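Local coordinates for protein amine oxidase (Emericella nidulans, PDB 3PGB) that probably oxidises primary amines, with a copper ion and a protein-derived topaquinone as its cofactors, at residues E414-K417 against G418-P422; H459-S462 against E463-S466; A638-W641 against A642-D645; P671-F674 against S675-F678. All coordinates share one frame; numbering follows the deposited sequence.

Contact 1. Residues E414-K417 against G418-P422; sequences ELLK and GYDCP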
ATOM      1  N   GLU A 414     -23.228   0.850 -14.086  1.00 20.20           N
ATOM      2  CA  GLU A 414     -22.376   0.334 -15.156  1.00 20.10           C
ATOM      3  C   GLU A 414     -21.031   1.065 -15.140  1.00 19.75           C
ATOM      4  O   GLU A 414     -20.979   2.272 -14.927  1.00 19.70           O
ATOM      5  CB  GLU A 414     -23.075   0.499 -16.515  1.00 20.13           C
ATOM      6  CG  GLU A 414     -22.252   0.074 -17.740  1.00 20.31           C
ATOM      7  CD  GLU A 414     -23.070   0.057 -19.030  1.00 20.59           C
ATOM      8  OE1 GLU A 414     -24.168   0.660 -19.062  1.00 21.00           O
ATOM      9  OE2 GLU A 414     -22.607  -0.549 -20.018  1.00 20.09           O
ATOM     10  N   LEU A 415     -19.954   0.316 -15.352  1.00 19.50           N
ATOM     11  CA  LEU A 415     -18.598   0.865 -15.352  1.00 19.36           C
ATOM     12  C   LEU A 415     -18.256   1.462 -16.714  1.00 19.38           C
ATOM     13  O   LEU A 415     -18.772   1.015 -17.740  1.00 19.78           O
ATOM     14  CB  LEU A 415     -17.595  -0.237 -15.007  1.00 19.18           C
ATOM     15  CG  LEU A 415     -17.832  -0.942 -13.669  1.00 19.08           C
ATOM     16  CD1 LEU A 415     -16.804  -2.037 -13.446  1.00 18.60           C
ATOM     17  CD2 LEU A 415     -17.795   0.061 -12.523  1.00 18.93           C
ATOM     18  N   LEU A 416     -17.396   2.476 -16.730  1.00 19.28           N
ATOM     19  CA  LEU A 416     -16.870   2.988 -17.991  1.00 19.10           C
ATOM     20  C   LEU A 416     -15.734   2.077 -18.419  1.00 19.00           C
ATOM     21  O   LEU A 416     -14.704   1.994 -17.747  1.00 18.83           O
ATOM     22  CB  LEU A 416     -16.379   4.429 -17.858  1.00 19.21           C
ATOM     23  CG  LEU A 416     -17.434   5.495 -17.543  1.00 19.56           C
ATOM     24  CD1 LEU A 416     -16.834   6.881 -17.709  1.00 19.80           C
ATOM     25  CD2 LEU A 416     -18.674   5.359 -18.427  1.00 20.39           C
ATOM     26  N   LYS A 417     -15.931   1.385 -19.536  1.00 18.93           N
ATOM     27  CA  LYS A 417     -14.958   0.412 -20.021  1.00 18.79           C
ATOM     28  C   LYS A 417     -13.688   1.114 -20.462  1.00 18.52           C
ATOM     29  O   LYS A 417     -13.746   2.168 -21.075  1.00 18.31           O
ATOM     30  CB  LYS A 417     -15.543  -0.405 -21.168  1.00 18.74           C
ATOM     31  CG  LYS A 417     -16.666  -1.313 -20.726  1.00 18.99           C
ATOM     32  CD  LYS A 417     -17.512  -1.806 -21.880  1.00 19.56           C
ATOM     33  CE  LYS A 417     -18.549  -2.797 -21.385  1.00 20.09           C
ATOM     34  NZ  LYS A 417     -19.917  -2.420 -21.814  1.00 21.25           N
ATOM     35  N   GLY A 418     -12.545   0.534 -20.111  1.00 18.53           N
ATOM     36  CA  GLY A 418     -11.246   1.134 -20.402  1.00 18.53           C
ATOM     37  C   GLY A 418     -10.781   2.147 -19.366  1.00 18.64           C
ATOM     38  O   GLY A 418      -9.613   2.535 -19.372  1.00 18.97           O
ATOM     39  N   TYR A 419     -11.679   2.578 -18.475  1.00 18.45           N
ATOM     40  CA  TYR A 419     -11.347   3.574 -17.462  1.00 18.44           C
ATOM     41  C   TYR A 419     -11.469   2.997 -16.055  1.00 18.19           C
ATOM     42  O   TYR A 419     -10.495   2.968 -15.311  1.00 18.21           O
ATOM     43  CB  TYR A 419     -12.214   4.827 -17.642  1.00 18.58           C
ATOM     44  CG  TYR A 419     -11.780   5.661 -18.832  1.00 19.28           C
ATOM     45  CD1 TYR A 419     -12.042   5.238 -20.130  1.00 19.90           C
ATOM     46  CD2 TYR A 419     -11.080   6.855 -18.664  1.00 20.15           C
ATOM     47  CE1 TYR A 419     -11.634   5.984 -21.226  1.00 20.02           C
ATOM     48  CE2 TYR A 419     -10.671   7.612 -19.760  1.00 20.06           C
ATOM     49  CZ  TYR A 419     -10.953   7.166 -21.037  1.00 20.12           C
ATOM     50  OH  TYR A 419     -10.555   7.890 -22.138  1.00 21.17           O
ATOM     51  N   ASP A 420     -12.660   2.528 -15.699  1.00 18.07           N
ATOM     52  CA  ASP A 420     -12.876   1.868 -14.413  1.00 17.84           C
ATOM     53  C   ASP A 420     -12.134   0.537 -14.340  1.00 17.94           C
ATOM     54  O   ASP A 420     -11.649   0.161 -13.280  1.00 17.84           O
ATOM     55  CB  ASP A 420     -14.370   1.645 -14.168  1.00 17.84           C
ATOM     56  CG  ASP A 420     -15.093   2.919 -13.765  1.00 17.42           C
ATOM     57  OD1 ASP A 420     -14.580   3.642 -12.885  1.00 17.07           O
ATOM     58  OD2 ASP A 420     -16.178   3.194 -14.317  1.00 15.78           O
ATOM     59  N   CYS A 421     -12.081  -0.181 -15.463  1.00 17.94           N
ATOM     60  CA  CYS A 421     -11.278  -1.398 -15.593  1.00 18.20           C
ATOM     61  C   CYS A 421     -10.600  -1.380 -16.967  1.00 17.95           C
ATOM     62  O   CYS A 421     -10.971  -0.585 -17.822  1.00 17.94           O
ATOM     63  CB  CYS A 421     -12.146  -2.662 -15.460  1.00 18.20           C
ATOM     64  SG  CYS A 421     -13.506  -2.578 -14.250  1.00 19.94           S
ATOM     65  N   PRO A 422      -9.607  -2.256 -17.187  1.00 17.92           N
ATOM     66  CA  PRO A 422      -9.046  -2.395 -18.529  1.00 18.03           C
ATOM     67  C   PRO A 422     -10.090  -2.766 -19.587  1.00 18.20           C
ATOM     68  O   PRO A 422     -11.114  -3.383 -19.276  1.00 18.18           O
ATOM     69  CB  PRO A 422      -8.025  -3.520 -18.366  1.00 18.12           C
ATOM     70  CG  PRO A 422      -7.600  -3.428 -16.942  1.00 17.92           C
ATOM     71  CD  PRO A 422      -8.834  -3.019 -16.190  1.00 17.89           C
TER
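Asp420 reaches back to Leu416 and binds its backbone N through OD2, at 2.8 Å and with an N-H...O angle of 161°. The N-H comes in on the anti side of that oxygen, close to the carboxylate plane. Asp420 CG stands anti to its own carbonyl carbon (chi1 -76°), which turns the carboxylate back over the preceding residues and also lays CB 3.8 Å from Leu415 CB. A second bond ties the same two residues in the other direction: Asp420 N donates to Leu416 O at 2.9 Å, and Tyr419 N reaches that oxygen too, at 3.2 Å from above its carbonyl plane. One carbonyl therefore holds two successive N-H groups. The longer bond closes a type II beta turn over Leu416-Tyr419, with Lys417 and Gly418 at the corners; Gly418 has a positive phi of 85°, a backbone shape that glycine adopts readily. Beyond the turn, Leu415 CD1 presses on Cys421 SG at 3.4 Å. That sulfur is fixed in turn by its disulfide to Cys446 on strand 437-451. The outer shell is largely charged and intersubunit. Asp420 OD1 makes a salt bridge to Arg458 of the second subunit, Tyr419 OH bonds to Gln754 of that subunit, and Lys417 NZ pairs with Asp443 of its own chain.

Contact 2. Residues H459-S462 against E463-S466; sequences HSTS and EFVS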
ATOM      1  N   HIS A 459      16.170 -12.761  -8.821  1.00 14.66           N
ATOM      2  CA  HIS A 459      17.492 -12.794  -8.206  1.00 14.94           C
ATOM      3  C   HIS A 459      18.612 -12.747  -9.238  1.00 15.42           C
ATOM      4  O   HIS A 459      18.615 -13.523 -10.190  1.00 15.55           O
ATOM      5  CB  HIS A 459      17.677 -14.021  -7.328  1.00 14.79           C
ATOM      6  CG  HIS A 459      18.996 -14.042  -6.630  1.00 14.30           C
ATOM      7  ND1 HIS A 459      19.390 -13.039  -5.772  1.00 13.22           N
ATOM      8  CD2 HIS A 459      20.026 -14.919  -6.686  1.00 13.55           C
ATOM      9  CE1 HIS A 459      20.599 -13.308  -5.314  1.00 13.46           C
ATOM     10  NE2 HIS A 459      21.007 -14.442  -5.852  1.00 13.50           N
ATOM     11  N   SER A 460      19.570 -11.849  -9.027  1.00 16.09           N
ATOM     12  CA  SER A 460      20.709 -11.693  -9.934  1.00 16.68           C
ATOM     13  C   SER A 460      22.023 -12.173  -9.316  1.00 17.31           C
ATOM     14  O   SER A 460      22.184 -12.193  -8.098  1.00 17.11           O
ATOM     15  CB  SER A 460      20.842 -10.231 -10.353  1.00 16.62           C
ATOM     16  OG  SER A 460      19.676  -9.810 -11.039  1.00 16.43           O
ATOM     17  N   THR A 461      22.944 -12.596 -10.179  1.00 18.33           N
ATOM     18  CA  THR A 461      24.327 -12.886  -9.787  1.00 19.07           C
ATOM     19  C   THR A 461      25.252 -12.351 -10.878  1.00 19.92           C
ATOM     20  O   THR A 461      24.786 -11.811 -11.883  1.00 19.83           O
ATOM     21  CB  THR A 461      24.593 -14.402  -9.595  1.00 19.00           C
ATOM     22  OG1 THR A 461      24.612 -15.064 -10.868  1.00 19.50           O
ATOM     23  CG2 THR A 461      23.545 -15.039  -8.705  1.00 18.37           C
ATOM     24  N   SER A 462      26.559 -12.521 -10.688  1.00 20.87           N
ATOM     25  CA  SER A 462      27.545 -12.131 -11.702  1.00 21.63           C
ATOM     26  C   SER A 462      27.487 -13.018 -12.955  1.00 21.95           C
ATOM     27  O   SER A 462      28.114 -12.696 -13.962  1.00 22.16           O
ATOM     28  CB  SER A 462      28.957 -12.191 -11.115  1.00 21.66           C
ATOM     29  OG  SER A 462      29.298 -13.533 -10.795  1.00 22.61           O
ATOM     30  N   GLU A 463      26.740 -14.122 -12.885  1.00 22.38           N
ATOM     31  CA  GLU A 463      26.696 -15.132 -13.953  1.00 22.49           C
ATOM     32  C   GLU A 463      25.306 -15.367 -14.561  1.00 22.13           C
ATOM     33  O   GLU A 463      25.206 -15.826 -15.698  1.00 22.04           O
ATOM     34  CB  GLU A 463      27.232 -16.453 -13.414  1.00 22.79           C
ATOM     35  CG  GLU A 463      28.637 -16.352 -12.833  1.00 24.31           C
ATOM     36  CD  GLU A 463      29.174 -17.689 -12.343  1.00 27.27           C
ATOM     37  OE1 GLU A 463      28.385 -18.662 -12.235  1.00 27.76           O
ATOM     38  OE2 GLU A 463      30.396 -17.761 -12.061  1.00 30.08           O
ATOM     39  N   PHE A 464      24.239 -15.069 -13.816  1.00 21.73           N
ATOM     40  CA  PHE A 464      22.883 -15.205 -14.344  1.00 21.41           C
ATOM     41  C   PHE A 464      21.871 -14.320 -13.637  1.00 20.85           C
ATOM     42  O   PHE A 464      22.093 -13.855 -12.522  1.00 20.78           O
ATOM     43  CB  PHE A 464      22.418 -16.662 -14.280  1.00 21.66           C
ATOM     44  CG  PHE A 464      22.244 -17.187 -12.880  1.00 22.93           C
ATOM     45  CD1 PHE A 464      20.974 -17.321 -12.326  1.00 24.05           C
ATOM     46  CD2 PHE A 464      23.350 -17.552 -12.118  1.00 23.87           C
ATOM     47  CE1 PHE A 464      20.808 -17.804 -11.033  1.00 24.17           C
ATOM     48  CE2 PHE A 464      23.196 -18.035 -10.828  1.00 24.27           C
ATOM     49  CZ  PHE A 464      21.920 -18.164 -10.285  1.00 24.75           C
ATOM     50  N   VAL A 465      20.746 -14.097 -14.304  1.00 20.30           N
ATOM     51  CA  VAL A 465      19.638 -13.357 -13.718  1.00 19.89           C
ATOM     52  C   VAL A 465      18.347 -14.117 -13.971  1.00 19.54           C
ATOM     53  O   VAL A 465      18.182 -14.740 -15.016  1.00 19.47           O
ATOM     54  CB  VAL A 465      19.541 -11.944 -14.312  1.00 19.85           C
ATOM     55  CG1 VAL A 465      18.335 -11.195 -13.747  1.00 19.69           C
ATOM     56  CG2 VAL A 465      20.826 -11.178 -14.037  1.00 19.98           C
ATOM     57  N   SER A 466      17.438 -14.084 -13.006  1.00 19.26           N
ATOM     58  CA  SER A 466      16.136 -14.703 -13.184  1.00 19.15           C
ATOM     59  C   SER A 466      15.047 -13.795 -12.643  1.00 18.92           C
ATOM     60  O   SER A 466      15.274 -13.053 -11.682  1.00 18.84           O
ATOM     61  CB  SER A 466      16.090 -16.067 -12.495  1.00 19.11           C
ATOM     62  OG  SER A 466      16.032 -15.920 -11.094  1.00 19.52           O
TER
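Thr461 OG1 is gripped by two successive backbone N-H groups, Glu463 N at 3.1 Å and Phe464 N at 3.0 Å. The first of these closes an ST turn at the tip of the beta hairpin formed by strands 457-460 and 464-479. Ser462 and Glu463 are the two corner residues, with backbone angles near those of a type I turn. Thr461 N completes the closure by donating to Phe464 O at 2.8 Å, almost straight along the carbonyl bond (171° at the oxygen). The hydroxyl can face the turn because it lies between the backbone N and the carbonyl carbon (chi1 72°), while CG2 is carried out over the Phe464 ring to 3.7 Å from its CE2. Below the turn the strands pair in antiparallel fashion. His459 and Ser466 form a hydrogen-bonded pair, with His459 N to Ser466 O at 3.0 Å and Ser466 N to His459 O at 3.1 Å. Ser460 and Val465 form the non-hydrogen-bonded pair, their CA atoms 4.3 Å apart, and project from the face away from His459 and Ser466. The hairpin extends far from the centre of its own chain; His459 NE2 bonds to Asp249 and ND1 to Asp485, both of the second subunit. On the other side of its longer strand, Val465 is joined by backbone bonds to Val739 of strand 736-742. Ser460 OG, which bonds to Arg458, also rests on the methyls of Val465, 3.3 Å from CG1.

Contact 3. Residues A638-W641 against A642-D645; sequences AAHW and AEYD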
ATOM      1  N   ALA A 638     -25.194   1.596  17.237  1.00 15.85           N
ATOM      2  CA  ALA A 638     -25.485   1.271  15.832  1.00 15.60           C
ATOM      3  C   ALA A 638     -24.316   0.730  14.991  1.00 15.36           C
ATOM      4  O   ALA A 638     -24.541   0.143  13.932  1.00 15.15           O
ATOM      5  CB  ALA A 638     -26.100   2.486  15.135  1.00 15.33           C
ATOM      6  N   ALA A 639     -23.082   0.935  15.443  1.00 15.41           N
ATOM      7  CA  ALA A 639     -21.900   0.524  14.677  1.00 15.20           C
ATOM      8  C   ALA A 639     -20.735   0.170  15.598  1.00 15.18           C
ATOM      9  O   ALA A 639     -19.673   0.791  15.537  1.00 15.34           O
ATOM     10  CB  ALA A 639     -21.500   1.622  13.719  1.00 14.89           C
ATOM     11  N   HIS A 640     -20.932  -0.830  16.452  1.00 15.03           N
ATOM     12  CA  HIS A 640     -19.889  -1.225  17.406  1.00 14.86           C
ATOM     13  C   HIS A 640     -18.708  -1.934  16.750  1.00 14.54           C
ATOM     14  O   HIS A 640     -17.664  -2.115  17.372  1.00 14.67           O
ATOM     15  CB  HIS A 640     -20.465  -2.113  18.508  1.00 14.81           C
ATOM     16  CG  HIS A 640     -21.139  -1.354  19.604  1.00 14.70           C
ATOM     17  ND1 HIS A 640     -20.485  -0.407  20.361  1.00 15.04           N
ATOM     18  CD2 HIS A 640     -22.397  -1.427  20.097  1.00 14.47           C
ATOM     19  CE1 HIS A 640     -21.319   0.085  21.260  1.00 15.15           C
ATOM     20  NE2 HIS A 640     -22.485  -0.517  21.119  1.00 14.55           N
ATOM     21  N   TRP A 641     -18.892  -2.364  15.509  1.00 14.36           N
ATOM     22  CA  TRP A 641     -17.829  -3.002  14.737  1.00 14.05           C
ATOM     23  C   TRP A 641     -16.751  -1.998  14.327  1.00 13.96           C
ATOM     24  O   TRP A 641     -15.629  -2.389  14.004  1.00 14.18           O
ATOM     25  CB  TRP A 641     -18.406  -3.673  13.487  1.00 13.99           C
ATOM     26  CG  TRP A 641     -19.295  -2.775  12.705  1.00 13.29           C
ATOM     27  CD1 TRP A 641     -20.650  -2.717  12.769  1.00 13.25           C
ATOM     28  CD2 TRP A 641     -18.893  -1.772  11.774  1.00 13.59           C
ATOM     29  NE1 TRP A 641     -21.125  -1.750  11.925  1.00 13.22           N
ATOM     30  CE2 TRP A 641     -20.064  -1.151  11.301  1.00 13.64           C
ATOM     31  CE3 TRP A 641     -17.657  -1.342  11.281  1.00 13.78           C
ATOM     32  CZ2 TRP A 641     -20.037  -0.127  10.359  1.00 13.58           C
ATOM     33  CZ3 TRP A 641     -17.634  -0.328  10.340  1.00 13.61           C
ATOM     34  CH2 TRP A 641     -18.815   0.268   9.892  1.00 13.43           C
ATOM     35  N   ALA A 642     -17.090  -0.713  14.331  1.00 13.75           N
ATOM     36  CA  ALA A 642     -16.153   0.332  13.917  1.00 13.84           C
ATOM     37  C   ALA A 642     -15.076   0.634  14.961  1.00 14.08           C
ATOM     38  O   ALA A 642     -14.188   1.437  14.701  1.00 14.18           O
ATOM     39  CB  ALA A 642     -16.907   1.606  13.573  1.00 13.45           C
ATOM     40  N   GLU A 643     -15.130  -0.009  16.124  1.00 14.36           N
ATOM     41  CA  GLU A 643     -14.286   0.396  17.253  1.00 14.81           C
ATOM     42  C   GLU A 643     -12.901  -0.262  17.321  1.00 15.09           C
ATOM     43  O   GLU A 643     -12.073   0.160  18.127  1.00 15.22           O
ATOM     44  CB  GLU A 643     -15.034   0.162  18.562  1.00 14.88           C
ATOM     45  CG  GLU A 643     -16.381   0.889  18.611  1.00 15.19           C
ATOM     46  CD  GLU A 643     -17.145   0.645  19.892  1.00 15.30           C
ATOM     47  OE1 GLU A 643     -16.648  -0.098  20.770  1.00 14.42           O
ATOM     48  OE2 GLU A 643     -18.251   1.211  20.013  1.00 15.63           O
ATOM     49  N   TYR A 644     -12.662  -1.293  16.504  1.00 15.28           N
ATOM     50  CA  TYR A 644     -11.360  -1.975  16.448  1.00 15.56           C
ATOM     51  C   TYR A 644     -10.994  -2.364  15.004  1.00 15.61           C
ATOM     52  O   TYR A 644     -11.865  -2.457  14.140  1.00 15.55           O
ATOM     53  CB  TYR A 644     -11.355  -3.228  17.342  1.00 15.62           C
ATOM     54  CG  TYR A 644     -11.633  -2.958  18.805  1.00 16.31           C
ATOM     55  CD1 TYR A 644     -10.599  -2.908  19.738  1.00 16.92           C
ATOM     56  CD2 TYR A 644     -12.939  -2.756  19.262  1.00 16.80           C
ATOM     57  CE1 TYR A 644     -10.854  -2.657  21.083  1.00 16.97           C
ATOM     58  CE2 TYR A 644     -13.201  -2.501  20.600  1.00 16.92           C
ATOM     59  CZ  TYR A 644     -12.154  -2.447  21.503  1.00 17.43           C
ATOM     60  OH  TYR A 644     -12.412  -2.194  22.830  1.00 19.11           O
ATOM     61  N   ASP A 645      -9.706  -2.602  14.755  1.00 15.74           N
ATOM     62  CA  ASP A 645      -9.226  -2.969  13.418  1.00 15.79           C
ATOM     63  C   ASP A 645      -9.570  -4.413  13.080  1.00 15.64           C
ATOM     64  O   ASP A 645      -9.950  -4.721  11.959  1.00 15.82           O
ATOM     65  CB  ASP A 645      -7.704  -2.818  13.307  1.00 15.95           C
ATOM     66  CG  ASP A 645      -7.211  -1.432  13.673  1.00 16.30           C
ATOM     67  OD1 ASP A 645      -6.070  -1.335  14.181  1.00 17.43           O
ATOM     68  OD2 ASP A 645      -7.950  -0.452  13.457  1.00 14.86           O
TER
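His640 and Glu643 point the same way and lie side by side, so that the imidazole ND1 donates to Glu643 OE2 at 2.8 Å, with an N-H...O angle of 150°. The carboxylate oxygen sits at the ring's edge, only slightly out of its plane. Seen from the glutamate, the approach is quite different: the donor stands well above the carboxylate plane, and the two flat groups are turned 81° against each other. Glu643 makes the reach with an extended chain, its CG passing 3.5 Å from His640 O. The far ring nitrogen, His640 NE2, bonds to His637, which fixes the imidazole at both ends. Trp641 is turned to another side. Its CG lies between the backbone N and the carbonyl carbon (chi1 50°), and this folds the indole back against the chain, with CE3 3.2 Å from Ala642 N. Ala642 CB then stands over the six-membered ring, 4.1 Å from its centroid, in a CH-pi contact; Ala639 CB lies over the same face, and both methyls are offset toward the rim. Strands 374-389, 400-402 and 532-542 supply further packing through Leu386, Leu402 and Val535. The hydrogen bond from Ala642 N to Ala639 O, 3.2 Å, closes a type I beta turn over Ala639-Ala642, overlapped by the histidine-carboxylate hydrogen bond from its first corner, His640, to Glu643, in the loop leading into strand 646-650.

Contact 4. Residues P671-F674 against S675-F678; sequences PVDF and STFF. With CA (calcium ion), chain E.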
ATOM      1  N   PRO A 671     -31.324  -3.630  15.283  1.00 17.65           N
ATOM      2  CA  PRO A 671     -31.491  -5.037  14.937  1.00 17.63           C
ATOM      3  C   PRO A 671     -30.241  -5.874  15.190  1.00 17.61           C
ATOM      4  O   PRO A 671     -30.319  -6.905  15.866  1.00 17.66           O
ATOM      5  CB  PRO A 671     -31.836  -4.987  13.448  1.00 17.65           C
ATOM      6  CG  PRO A 671     -32.604  -3.732  13.305  1.00 17.61           C
ATOM      7  CD  PRO A 671     -31.980  -2.757  14.290  1.00 17.70           C
ATOM      8  N   VAL A 672     -29.103  -5.427  14.668  1.00 17.64           N
ATOM      9  CA  VAL A 672     -27.823  -6.081  14.941  1.00 17.59           C
ATOM     10  C   VAL A 672     -26.933  -5.144  15.753  1.00 17.82           C
ATOM     11  O   VAL A 672     -26.493  -4.098  15.269  1.00 18.20           O
ATOM     12  CB  VAL A 672     -27.094  -6.520  13.654  1.00 17.53           C
ATOM     13  CG1 VAL A 672     -25.814  -7.274  14.000  1.00 17.20           C
ATOM     14  CG2 VAL A 672     -28.002  -7.388  12.805  1.00 17.35           C
ATOM     15  N   ASP A 673     -26.703  -5.530  17.002  1.00 17.91           N
ATOM     16  CA  ASP A 673     -25.777  -4.866  17.886  1.00 17.98           C
ATOM     17  C   ASP A 673     -24.541  -5.764  17.947  1.00 18.27           C
ATOM     18  O   ASP A 673     -24.523  -6.784  18.653  1.00 18.16           O
ATOM     19  CB  ASP A 673     -26.430  -4.700  19.257  1.00 18.13           C
ATOM     20  CG  ASP A 673     -25.536  -4.006  20.264  1.00 18.51           C
ATOM     21  OD1 ASP A 673     -24.298  -4.166  20.181  1.00 17.96           O
ATOM     22  OD2 ASP A 673     -26.090  -3.324  21.162  1.00 19.29           O
ATOM     23  N   PHE A 674     -23.517  -5.383  17.185  1.00 18.45           N
ATOM     24  CA  PHE A 674     -22.292  -6.176  17.059  1.00 18.37           C
ATOM     25  C   PHE A 674     -21.663  -6.505  18.421  1.00 18.32           C
ATOM     26  O   PHE A 674     -21.119  -7.595  18.592  1.00 18.58           O
ATOM     27  CB  PHE A 674     -21.282  -5.463  16.142  1.00 18.31           C
ATOM     28  CG  PHE A 674     -20.093  -6.307  15.769  1.00 18.41           C
ATOM     29  CD1 PHE A 674     -20.236  -7.387  14.908  1.00 18.73           C
ATOM     30  CD2 PHE A 674     -18.830  -6.023  16.272  1.00 18.39           C
ATOM     31  CE1 PHE A 674     -19.144  -8.169  14.561  1.00 18.11           C
ATOM     32  CE2 PHE A 674     -17.733  -6.804  15.921  1.00 18.01           C
ATOM     33  CZ  PHE A 674     -17.892  -7.874  15.071  1.00 18.18           C
ATOM     34  N   SER A 675     -21.754  -5.589  19.386  1.00 18.10           N
ATOM     35  CA  SER A 675     -21.212  -5.835  20.743  1.00 18.16           C
ATOM     36  C   SER A 675     -21.643  -7.162  21.356  1.00 17.62           C
ATOM     37  O   SER A 675     -20.866  -7.797  22.069  1.00 17.48           O
ATOM     38  CB  SER A 675     -21.606  -4.721  21.718  1.00 18.08           C
ATOM     39  OG  SER A 675     -20.755  -3.610  21.555  1.00 19.55           O
ATOM     40  N   THR A 676     -22.882  -7.559  21.074  1.00 17.10           N
ATOM     41  CA  THR A 676     -23.500  -8.727  21.695  1.00 16.74           C
ATOM     42  C   THR A 676     -22.957 -10.048  21.143  1.00 16.70           C
ATOM     43  O   THR A 676     -23.249 -11.108  21.681  1.00 16.66           O
ATOM     44  CB  THR A 676     -25.047  -8.691  21.529  1.00 16.79           C
ATOM     45  OG1 THR A 676     -25.395  -8.894  20.156  1.00 16.47           O
ATOM     46  CG2 THR A 676     -25.621  -7.344  22.001  1.00 15.76           C
ATOM     47  N   PHE A 677     -22.164  -9.979  20.073  1.00 16.88           N
ATOM     48  CA  PHE A 677     -21.476 -11.161  19.531  1.00 16.86           C
ATOM     49  C   PHE A 677     -20.439 -11.701  20.513  1.00 16.93           C
ATOM     50  O   PHE A 677     -20.071 -12.873  20.438  1.00 16.71           O
ATOM     51  CB  PHE A 677     -20.751 -10.826  18.218  1.00 16.72           C
ATOM     52  CG  PHE A 677     -21.649 -10.685  17.011  1.00 16.47           C
ATOM     53  CD1 PHE A 677     -23.000 -10.337  17.126  1.00 16.46           C
ATOM     54  CD2 PHE A 677     -21.112 -10.861  15.735  1.00 15.91           C
ATOM     55  CE1 PHE A 677     -23.797 -10.194  15.991  1.00 15.98           C
ATOM     56  CE2 PHE A 677     -21.896 -10.720  14.600  1.00 16.05           C
ATOM     57  CZ  PHE A 677     -23.248 -10.385  14.729  1.00 16.61           C
ATOM     58  N   PHE A 678     -19.961 -10.838  21.411  1.00 17.13           N
ATOM     59  CA  PHE A 678     -18.863 -11.174  22.321  1.00 17.36           C
ATOM     60  C   PHE A 678     -19.390 -11.591  23.695  1.00 17.65           C
ATOM     61  O   PHE A 678     -19.674 -10.751  24.559  1.00 17.45           O
ATOM     62  CB  PHE A 678     -17.885  -9.999  22.408  1.00 17.35           C
ATOM     63  CG  PHE A 678     -17.321  -9.612  21.075  1.00 17.36           C
ATOM     64  CD1 PHE A 678     -16.132 -10.174  20.617  1.00 17.27           C
ATOM     65  CD2 PHE A 678     -18.015  -8.744  20.245  1.00 16.65           C
ATOM     66  CE1 PHE A 678     -15.631  -9.847  19.361  1.00 17.11           C
ATOM     67  CE2 PHE A 678     -17.523  -8.414  18.997  1.00 17.00           C
ATOM     68  CZ  PHE A 678     -16.326  -8.965  18.551  1.00 16.74           C
TER
HETATM   69 CA    CA E 902     -20.069 -15.172  20.567  1.00 16.39          CA
HETATM   70  O   HOH W   1     -22.407 -15.062  20.210  1.00  7.09           O
HETATM   71  O   HOH W   2     -20.188 -15.268  18.138  1.00 10.68           O
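A short 3-10 turn carries this contact and delivers a backbone carbonyl to a calcium site. Phe677 O binds the calcium ion at 2.3 Å; two waters and the side chains of Glu584, Asn679 and Glu681 also take part in the coordination. The turn is built on Asp673 O, which accepts from both the backbone and the side chain of Thr676: N at 3.0 Å from above the carbonyl plane, and OG1 at 2.7 Å, nearly in line with the carbonyl bond. Thr676 OG1 gets there by lying between its backbone N and carbonyl carbon (chi1 69°). The next bond in the series, Phe677 N to Phe674 O, is also 3.0 Å and also arrives from above the carbonyl. Asp673 OD1 adds a weak bond to Ser675 N. Three phenylalanines also cluster here. The Phe674 ring has CG anti to the backbone N (chi1 -170°), which carries the ring to Phe677 and Phe678. There its CE1 meets Phe677 CD2 at 3.5 Å with the planes at 49°, while the Phe678 ring directs its edge toward the Phe674 face, centroids 5.4 Å apart, as an offset edge-to-face pair. Val672 CG1 touches the far end of the Phe677 ring, 4.1 Å from CE1. The loop connects strand 646-650 to strand 686-698: Phe674 packs on Gln647 and edge-to-face with Trp691, while Phe677 and Phe678 both rest on Thr649.

How the contacts relate
Within one chain contacts 1 and 2 are about 25 Å apart at their nearest atoms, but across the dimer they meet, Val465 of one subunit packing on Leu416 of the other. Contact 1 is mostly buried and partly charged; contact 2, its centre about 44 Å from the chain centre, is also largely buried in the dimer, with only the hairpin tip exposed. Contacts 3 and 4, both partly buried, have centres about 10 Å apart and touch: Trp641 CA meets Phe674 CD2 at 3.5 Å, and the His640 ring packs against Asp673 and Ser675. Backbone turns recur in all four, but their side chains differ: a carboxylate in contact 1, a hydroxyl in contact 2, imidazole-carboxylate in contact 3, and an aromatic cluster beside calcium in contact 4.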